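Side-chain contacts in diaminopropionate ammonia-lyase (Escherichia coli, PDB 4D9I), which uses pyridoxal 5'-phosphate to catalyse the alpha,beta-elimination of both L- and D-2,3-diaminopropionate, giving pyruvate and ammonia: residues 22-27 against 201-206; 208-213 against 241-246; 382-387 against 392-397. All coordinates share one frame; numbering follows the deposited sequence.

Contact 1 of 3, residues 22-27 against 201-206; sequences PLFSQS and WIMQGY
The ring of Phe24 lies across the side chain of Met203, which wraps from one border of the ring onto its face. At the base of the methionine, CB reaches Phe24 CE1 at 3.5 Å. Further out, the sulfur SD stands near Phe24 CZ, at 3.8 Å, in an oblique Met-aromatic contact. The terminal methyl completes the grip: Met203 CE sits over the face, 3.9 Å from the centroid of the Phe24 ring and 19° off its normal, a CH-pi contact. Such a wrap depends on the bend at the end of the methionine chain, where a chi3 of 71° turns CE back over the ring.

The next residue of helix 197-206 works on the same aromatic. Gln204 CG meets Phe24 CD1 at 3.7 Å, approaching obliquely, while its chain runs on, extended, to a polar partner. In the fold type II architecture of this pyridoxal-phosphate enzyme, the contact fastens the loop that leads into helix 26-36 to a helix far along the chain, and Ser25, just after the phenylalanine, is the N-cap of helix 26-36. The loop is held here through its backbone: Gln204 NE2 donates to Leu23 O over 2.9 Å, with a nearly straight N-H...O angle of 166°. The carbonyl oxygen lies close to the plane of the glutamine amide, whereas the donor is tilted from the plane of the carbonyl. Beside this bond the leucine adds an apolar flank, with Leu23 CD1 3.6 Å from Gln204 NE2. Helix 296-305 closes in on the buried Phe24-Met203 pair as well, with Ile301 against Phe24 and Leu297 against Met203.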
loop_
_atom_site.group_PDB
_atom_site.type_symbol
_atom_site.label_atom_id
_atom_site.label_comp_id
_atom_site.label_asym_id
_atom_site.label_seq_id
_atom_site.Cartn_x
_atom_site.Cartn_y
_atom_site.Cartn_z
ATOM N N PRO B 22 17.500 19.757 31.585
ATOM C CA PRO B 22 17.227 18.844 32.705
ATOM C C PRO B 22 15.733 18.561 32.880
ATOM O O PRO B 22 15.376 17.502 33.377
ATOM C CB PRO B 22 17.762 19.608 33.923
ATOM C CG PRO B 22 18.793 20.538 33.371
ATOM C CD PRO B 22 18.259 20.946 32.023
ATOM N N LEU B 23 14.889 19.519 32.487
ATOM C CA LEU B 23 13.424 19.389 32.539
ATOM C C LEU B 23 12.837 18.298 31.619
ATOM O O LEU B 23 11.910 17.586 32.015
ATOM C CB LEU B 23 12.757 20.746 32.251
ATOM C CG LEU B 23 11.307 20.886 32.749
ATOM C CD1 LEU B 23 11.181 20.438 34.204
ATOM C CD2 LEU B 23 10.784 22.309 32.578
ATOM N N PHE B 24 13.371 18.183 30.402
ATOM C CA PHE B 24 12.946 17.148 29.445
ATOM C C PHE B 24 14.071 16.137 29.206
ATOM O O PHE B 24 14.715 16.169 28.162
ATOM C CB PHE B 24 12.447 17.770 28.109
ATOM C CG PHE B 24 11.376 18.828 28.290
ATOM C CD1 PHE B 24 10.103 18.490 28.766
ATOM C CD2 PHE B 24 11.653 20.167 28.031
ATOM C CE1 PHE B 24 9.129 19.461 28.963
ATOM C CE2 PHE B 24 10.687 21.154 28.242
ATOM C CZ PHE B 24 9.416 20.799 28.709
ATOM N N SER B 25 14.277 15.235 30.167
ATOM C CA SER B 25 15.401 14.287 30.148
ATOM C C SER B 25 15.000 12.846 30.475
ATOM O O SER B 25 13.827 12.537 30.596
ATOM C CB SER B 25 16.493 14.748 31.121
ATOM O OG SER B 25 16.094 14.538 32.465
ATOM N N GLN B 26 15.988 11.972 30.632
ATOM C CA GLN B 26 15.740 10.563 30.962
ATOM C C GLN B 26 14.884 10.289 32.217
ATOM O O GLN B 26 14.022 9.408 32.197
ATOM C CB GLN B 26 17.064 9.827 31.089
ATOM C CG GLN B 26 17.553 9.285 29.762
ATOM C CD GLN B 26 18.944 8.703 29.857
ATOM O OE1 GLN B 26 19.937 9.431 29.914
ATOM N NE2 GLN B 26 19.024 7.384 29.852
ATOM N N SER B 27 15.134 11.024 33.302
ATOM C CA SER B 27 14.463 10.736 34.572
ATOM C C SER B 27 12.962 11.043 34.557
ATOM O O SER B 27 12.174 10.241 35.052
ATOM C CB SER B 27 15.174 11.409 35.756
ATOM O OG SER B 27 15.464 12.769 35.479
ATOM N N TRP B 201 4.059 19.017 31.395
ATOM C CA TRP B 201 3.687 17.630 31.689
ATOM C C TRP B 201 3.453 16.852 30.426
ATOM O O TRP B 201 3.850 15.680 30.317
ATOM C CB TRP B 201 2.446 17.548 32.560
ATOM C CG TRP B 201 2.668 17.843 34.029
ATOM C CD1 TRP B 201 3.773 17.518 34.802
ATOM C CD2 TRP B 201 1.733 18.493 34.954
ATOM N NE1 TRP B 201 3.603 17.933 36.102
ATOM C CE2 TRP B 201 2.394 18.512 36.261
ATOM C CE3 TRP B 201 0.454 19.035 34.837
ATOM C CZ2 TRP B 201 1.790 19.070 37.381
ATOM C CZ3 TRP B 201 -0.141 19.591 35.976
ATOM C CH2 TRP B 201 0.511 19.602 37.218
ATOM N N ILE B 202 2.786 17.492 29.472
ATOM C CA ILE B 202 2.475 16.857 28.193
ATOM C C ILE B 202 3.749 16.425 27.465
ATOM O O ILE B 202 3.826 15.314 26.945
ATOM C CB ILE B 202 1.599 17.758 27.304
ATOM C CG1 ILE B 202 0.186 17.841 27.887
ATOM C CG2 ILE B 202 1.555 17.225 25.872
ATOM C CD1 ILE B 202 -0.668 18.962 27.324
ATOM N N MET B 203 4.757 17.300 27.459
ATOM C CA MET B 203 6.008 17.027 26.765
ATOM C C MET B 203 6.830 15.960 27.447
ATOM O O MET B 203 7.472 15.139 26.788
ATOM C CB MET B 203 6.836 18.300 26.638
ATOM C CG MET B 203 6.256 19.241 25.603
ATOM S SD MET B 203 7.003 20.865 25.740
ATOM C CE MET B 203 8.652 20.504 25.116
ATOM N N GLN B 204 6.806 15.968 28.772
ATOM C CA GLN B 204 7.434 14.907 29.532
ATOM C C GLN B 204 6.733 13.564 29.278
ATOM O O GLN B 204 7.396 12.532 29.101
ATOM C CB GLN B 204 7.438 15.260 31.014
ATOM C CG GLN B 204 8.311 16.466 31.337
ATOM C CD GLN B 204 8.204 16.932 32.785
ATOM O OE1 GLN B 204 7.176 16.777 33.424
ATOM N NE2 GLN B 204 9.272 17.522 33.297
ATOM N N GLY B 205 5.400 13.578 29.242
ATOM C CA GLY B 205 4.652 12.370 28.990
ATOM C C GLY B 205 4.995 11.798 27.622
ATOM O O GLY B 205 5.148 10.578 27.468
ATOM N N TYR B 206 5.134 12.676 26.628
ATOM C CA TYR B 206 5.463 12.252 25.249
ATOM C C TYR B 206 6.764 11.452 25.190
ATOM O O TYR B 206 6.954 10.612 24.308
ATOM C CB TYR B 206 5.651 13.463 24.331
ATOM C CG TYR B 206 4.402 14.209 23.923
ATOM C CD1 TYR B 206 3.116 13.636 24.059
ATOM C CD2 TYR B 206 4.507 15.472 23.360
ATOM C CE1 TYR B 206 1.986 14.324 23.646
ATOM C CE2 TYR B 206 3.388 16.168 22.941
ATOM C CZ TYR B 206 2.134 15.598 23.106
ATOM O OH TYR B 206 1.036 16.300 22.690
#

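Contact 2 of 3, residues 208-213 against 241-246; sequences TLADEA and LGYLVD
Tyr243 reaches from helix 235-248 across to helix 208-220 and lays its ring along the backbone of Ala210 and Asp211. Its CG is anti to the backbone N (chi1 174°), which carries the ring across the gap between the helices. Ala210 CB touches the near end obliquely, 3.5 Å from Tyr243 CD1, and Asp211 N stands over one face, displaced toward the rim. At the far end, Tyr243 CZ comes within 3.4 Å of Asp211 CA.

The aspartate takes the same first torsion, bringing its carboxylate beside the phenol with the two planes 69° apart. Asp211 OD1 lies 2.9 Å from Tyr243 OH in what is at most a weak hydrogen bond. The stronger tie of this carboxylate runs from OD2 to Arg33, a salt bridge to helix 26-36. Leu244 adds a looser apolar touch, its CD2 4.3 Å from Ala210 CB.

The short helical segments run broadly parallel, at 34°, with axes 9.1 Å apart. Between them in sequence comes strand 226-230, making a helix-strand-helix succession; helix 26-36 packs Gln26 and Ala29 against Tyr243, and helix 296-305 meets Leu241.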
loop_
_atom_site.group_PDB
_atom_site.type_symbol
_atom_site.label_atom_id
_atom_site.label_comp_id
_atom_site.label_asym_id
_atom_site.label_seq_id
_atom_site.Cartn_x
_atom_site.Cartn_y
_atom_site.Cartn_z
ATOM N N THR B 208 7.927 9.083 26.869
ATOM C CA THR B 208 7.741 7.629 26.983
ATOM C C THR B 208 8.012 6.914 25.662
ATOM O O THR B 208 8.613 5.852 25.668
ATOM C CB THR B 208 6.320 7.262 27.497
ATOM O OG1 THR B 208 6.249 7.535 28.899
ATOM C CG2 THR B 208 5.993 5.794 27.301
ATOM N N LEU B 209 7.558 7.491 24.548
ATOM C CA LEU B 209 7.753 6.854 23.234
ATOM C C LEU B 209 9.227 6.811 22.883
ATOM O O LEU B 209 9.679 5.870 22.239
ATOM C CB LEU B 209 6.913 7.514 22.128
ATOM C CG LEU B 209 7.342 8.849 21.502
ATOM C CD1 LEU B 209 8.273 8.619 20.329
ATOM C CD2 LEU B 209 6.119 9.659 21.069
ATOM N N ALA B 210 9.976 7.828 23.312
ATOM C CA ALA B 210 11.412 7.858 23.065
ATOM C C ALA B 210 12.143 6.869 24.000
ATOM O O ALA B 210 13.057 6.139 23.554
ATOM C CB ALA B 210 11.955 9.274 23.241
ATOM N N ASP B 211 11.739 6.835 25.278
ATOM C CA ASP B 211 12.288 5.847 26.233
ATOM C C ASP B 211 12.111 4.412 25.702
ATOM O O ASP B 211 13.071 3.625 25.675
ATOM C CB ASP B 211 11.671 5.996 27.628
ATOM C CG ASP B 211 12.285 5.030 28.648
ATOM O OD1 ASP B 211 13.270 5.416 29.287
ATOM O OD2 ASP B 211 11.808 3.883 28.802
ATOM N N GLU B 212 10.894 4.093 25.265
ATOM C CA GLU B 212 10.609 2.785 24.667
ATOM C C GLU B 212 11.489 2.498 23.461
ATOM O O GLU B 212 12.049 1.408 23.354
ATOM C CB GLU B 212 9.148 2.671 24.229
ATOM C CG GLU B 212 8.133 2.602 25.355
ATOM C CD GLU B 212 6.711 2.646 24.830
ATOM O OE1 GLU B 212 6.546 2.623 23.570
ATOM O OE2 GLU B 212 5.759 2.685 25.664
ATOM N N ALA B 213 11.597 3.476 22.562
ATOM C CA ALA B 213 12.397 3.331 21.343
ATOM C C ALA B 213 13.873 3.086 21.639
ATOM O O ALA B 213 14.497 2.282 20.960
ATOM C CB ALA B 213 12.219 4.529 20.401
ATOM N N LEU B 241 13.179 15.076 21.409
ATOM C CA LEU B 241 14.585 15.421 21.158
ATOM C C LEU B 241 15.281 15.691 22.488
ATOM O O LEU B 241 16.464 15.367 22.668
ATOM C CB LEU B 241 14.739 16.590 20.163
ATOM C CG LEU B 241 16.184 16.967 19.789
ATOM C CD1 LEU B 241 16.912 15.886 18.981
ATOM C CD2 LEU B 241 16.285 18.311 19.080
ATOM N N GLY B 242 14.536 16.239 23.441
ATOM C CA GLY B 242 15.101 16.496 24.772
ATOM C C GLY B 242 15.571 15.201 25.411
ATOM O O GLY B 242 16.699 15.125 25.908
ATOM N N TYR B 243 14.715 14.175 25.360
ATOM C CA TYR B 243 15.051 12.855 25.908
ATOM C C TYR B 243 16.228 12.231 25.155
ATOM O O TYR B 243 17.183 11.789 25.778
ATOM C CB TYR B 243 13.862 11.894 25.877
ATOM C CG TYR B 243 14.220 10.469 26.308
ATOM C CD1 TYR B 243 14.672 9.516 25.391
ATOM C CD2 TYR B 243 14.140 10.090 27.643
ATOM C CE1 TYR B 243 15.016 8.227 25.796
ATOM C CE2 TYR B 243 14.469 8.803 28.049
ATOM C CZ TYR B 243 14.905 7.879 27.123
ATOM O OH TYR B 243 15.222 6.613 27.569
ATOM N N LEU B 244 16.134 12.190 23.823
ATOM C CA LEU B 244 17.126 11.513 22.982
ATOM C C LEU B 244 18.522 12.117 23.137
ATOM O O LEU B 244 19.530 11.400 23.213
ATOM C CB LEU B 244 16.708 11.575 21.513
ATOM C CG LEU B 244 15.520 10.709 21.083
ATOM C CD1 LEU B 244 15.171 10.925 19.617
ATOM C CD2 LEU B 244 15.776 9.231 21.362
ATOM N N VAL B 245 18.549 13.441 23.196
ATOM C CA VAL B 245 19.780 14.205 23.237
ATOM C C VAL B 245 20.387 14.079 24.636
ATOM O O VAL B 245 21.600 14.152 24.797
ATOM C CB VAL B 245 19.477 15.642 22.752
ATOM C CG1 VAL B 245 19.891 16.723 23.724
ATOM C CG2 VAL B 245 19.923 15.853 21.316
ATOM N N ASP B 246 19.540 13.815 25.632
ATOM C CA ASP B 246 20.028 13.445 26.960
ATOM C C ASP B 246 20.699 12.069 26.955
ATOM O O ASP B 246 21.719 11.881 27.617
ATOM C CB ASP B 246 18.906 13.496 28.014
ATOM C CG ASP B 246 19.433 13.384 29.441
ATOM O OD1 ASP B 246 20.378 14.117 29.807
ATOM O OD2 ASP B 246 18.891 12.561 30.208
#

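Contact 3 of 3, residues 382-387 against 392-397; sequences VKHYRE and GKHAVA
Lys393 NZ is gripped by two side chains of helix 382-389. It forms a salt bridge of 2.7 Å with Glu387 OE1 and donates a hydrogen bond of 2.8 Å to His384 ND1. The ammonium meets the carboxylate oxygen on its anti side, and it stands at the edge of the imidazole, tilted 23° from the ring plane. Within the helix, the other oxygen, Glu387 OE2, accepts from Lys383 NZ at 3.0 Å on the syn side. One carboxylate thus links two lysines in a salt-bridge network, and its negative charge would be expected to ease their proximity. Accepting from the ammonium through ND1 suggests that His384 keeps a lone pair there.

Lys393 gets there by a kink: after an extended start, its chi3 of 80° swings Lys393 CE toward the imidazole, leaving it 3.4 Å from His384 ND1. Its backbone is fastened too, for Lys393 N donates to Glu387 O at 3.0 Å, beyond the end of the helix, where Gly392 has already left helical geometry with a positive phi of 72°. Farther out the two histidines approach edge on, His384 CE1 lying 3.9 Å from His394 CD2, without stacking. The bonds tie the start of the C-terminal tail to the helix that precedes it.

The second subunit of the homodimer comes up to this arrangement: its Ser2 N bonds Glu387 OE2, its Asn326 and Pro327 share hydrogen bonds with Tyr385 and Arg386, and its Glu391 packs against the tail. Within the chain, helix 315-325 flanks the contact, touching Tyr385 and His394.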
loop_
_atom_site.group_PDB
_atom_site.type_symbol
_atom_site.label_atom_id
_atom_site.label_comp_id
_atom_site.label_asym_id
_atom_site.label_seq_id
_atom_site.Cartn_x
_atom_site.Cartn_y
_atom_site.Cartn_z
ATOM N N VAL B 382 -10.017 8.000 7.950
ATOM C CA VAL B 382 -9.946 6.860 7.020
ATOM C C VAL B 382 -10.285 7.246 5.575
ATOM O O VAL B 382 -9.771 6.632 4.622
ATOM C CB VAL B 382 -10.765 5.633 7.492
ATOM C CG1 VAL B 382 -10.286 5.152 8.852
ATOM C CG2 VAL B 382 -12.251 5.940 7.523
ATOM N N LYS B 383 -11.153 8.255 5.431
ATOM C CA LYS B 383 -11.558 8.791 4.132
ATOM C C LYS B 383 -10.330 9.331 3.411
ATOM O O LYS B 383 -10.017 8.915 2.304
ATOM C CB LYS B 383 -12.581 9.918 4.328
ATOM C CG LYS B 383 -13.416 10.252 3.107
ATOM C CD LYS B 383 -14.609 11.107 3.532
ATOM C CE LYS B 383 -15.434 11.572 2.344
ATOM N NZ LYS B 383 -14.567 12.196 1.299
ATOM N N HIS B 384 -9.627 10.249 4.074
ATOM C CA HIS B 384 -8.400 10.852 3.546
ATOM C C HIS B 384 -7.305 9.825 3.327
ATOM O O HIS B 384 -6.568 9.855 2.310
ATOM C CB HIS B 384 -7.967 11.973 4.503
ATOM C CG HIS B 384 -6.671 12.635 4.132
ATOM N ND1 HIS B 384 -6.568 13.503 3.107
ATOM C CD2 HIS B 384 -5.398 12.516 4.682
ATOM C CE1 HIS B 384 -5.294 13.922 3.001
ATOM N NE2 HIS B 384 -4.574 13.316 3.971
ATOM N N TYR B 385 -7.152 8.923 4.297
ATOM C CA TYR B 385 -6.101 7.907 4.216
ATOM C C TYR B 385 -6.267 7.100 2.918
ATOM O O TYR B 385 -5.318 6.930 2.152
ATOM C CB TYR B 385 -6.135 6.959 5.422
ATOM C CG TYR B 385 -5.011 5.938 5.343
ATOM C CD1 TYR B 385 -3.709 6.295 5.678
ATOM C CD2 TYR B 385 -5.251 4.643 4.879
ATOM C CE1 TYR B 385 -2.656 5.388 5.577
ATOM C CE2 TYR B 385 -4.214 3.722 4.779
ATOM C CZ TYR B 385 -2.939 4.090 5.112
ATOM O OH TYR B 385 -1.940 3.183 5.020
ATOM N N ARG B 386 -7.492 6.640 2.672
ATOM C CA ARG B 386 -7.754 5.793 1.507
ATOM C C ARG B 386 -7.723 6.593 0.200
ATOM O O ARG B 386 -7.267 6.082 -0.841
ATOM C CB ARG B 386 -9.064 5.013 1.675
ATOM C CG ARG B 386 -9.005 3.948 2.771
ATOM C CD ARG B 386 -7.802 3.023 2.612
ATOM N NE ARG B 386 -7.576 2.215 3.811
ATOM C CZ ARG B 386 -6.763 1.160 3.867
ATOM N NH1 ARG B 386 -6.089 0.768 2.784
ATOM N NH2 ARG B 386 -6.616 0.503 5.016
ATOM N N GLU B 387 -8.173 7.848 0.249
ATOM C CA GLU B 387 -8.011 8.742 -0.903
ATOM C C GLU B 387 -6.530 8.882 -1.313
ATOM O O GLU B 387 -6.195 8.856 -2.509
ATOM C CB GLU B 387 -8.681 10.110 -0.639
ATOM C CG GLU B 387 -10.183 10.047 -0.796
ATOM C CD GLU B 387 -10.939 11.204 -0.147
ATOM O OE1 GLU B 387 -10.334 12.067 0.517
ATOM O OE2 GLU B 387 -12.164 11.231 -0.294
ATOM N N GLY B 392 -4.761 7.808 -5.008
ATOM C CA GLY B 392 -3.585 8.564 -5.421
ATOM C C GLY B 392 -3.762 10.074 -5.290
ATOM O O GLY B 392 -3.043 10.834 -5.927
ATOM N N LYS B 393 -4.737 10.505 -4.489
ATOM C CA LYS B 393 -4.826 11.916 -4.071
ATOM C C LYS B 393 -3.463 12.449 -3.591
ATOM O O LYS B 393 -2.699 11.734 -2.918
ATOM C CB LYS B 393 -5.879 12.093 -2.962
ATOM C CG LYS B 393 -6.252 13.547 -2.694
ATOM C CD LYS B 393 -7.431 13.692 -1.726
ATOM C CE LYS B 393 -6.978 13.528 -0.274
ATOM N NZ LYS B 393 -8.101 13.604 0.711
ATOM N N HIS B 394 -3.164 13.701 -3.941
ATOM C CA HIS B 394 -1.888 14.351 -3.582
ATOM C C HIS B 394 -0.736 13.571 -4.166
ATOM O O HIS B 394 0.268 13.287 -3.495
ATOM C CB HIS B 394 -1.730 14.556 -2.058
ATOM C CG HIS B 394 -2.829 15.398 -1.423
ATOM N ND1 HIS B 394 -3.353 16.493 -2.018
ATOM C CD2 HIS B 394 -3.486 15.273 -0.189
ATOM C CE1 HIS B 394 -4.308 17.029 -1.224
ATOM N NE2 HIS B 394 -4.386 16.285 -0.104
ATOM N N ALA B 395 -0.888 13.209 -5.437
ATOM C CA ALA B 395 0.136 12.471 -6.157
ATOM C C ALA B 395 1.377 13.326 -6.330
ATOM O O ALA B 395 1.332 14.550 -6.193
ATOM C CB ALA B 395 -0.376 12.000 -7.513
ATOM N N VAL B 396 2.487 12.657 -6.619
ATOM C CA VAL B 396 3.743 13.308 -6.944
ATOM C C VAL B 396 3.606 14.178 -8.190
ATOM O O VAL B 396 3.943 15.362 -8.156
ATOM C CB VAL B 396 4.855 12.259 -7.136
ATOM C CG1 VAL B 396 5.911 12.751 -8.118
ATOM C CG2 VAL B 396 5.455 11.894 -5.789
ATOM N N ALA B 397 3.090 13.597 -9.268
ATOM C CA ALA B 397 2.985 14.276 -10.559
ATOM C C ALA B 397 1.701 15.093 -10.662
ATOM O O ALA B 397 0.652 14.574 -11.043
ATOM C CB ALA B 397 3.089 13.272 -11.702
#

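Contacts 1 and 2 form one continuous patch, their centres about 9 Å apart; the helices 197-206 and 208-220 follow each other in the chain, and the two contacts also touch directly. Gln26 N probably hydrogen-bonds Asp246 OD2 at 3.0 Å, so the start of helix 26-36 spans both. Contact 3 lies on the opposite side of the chain's centre, about 35 Å from contact 1 and about 31 Å from contact 2 between centres, and faces the dimer partner. Neither Lys77, which carries the cofactor, nor Asp120 belongs to any of the three. The His384 side chain is about 12 Å from that of Asp120, the inferred proton acceptor for the L-substrate, and the Met203 side chain is about 10 Å from a bound Tris molecule.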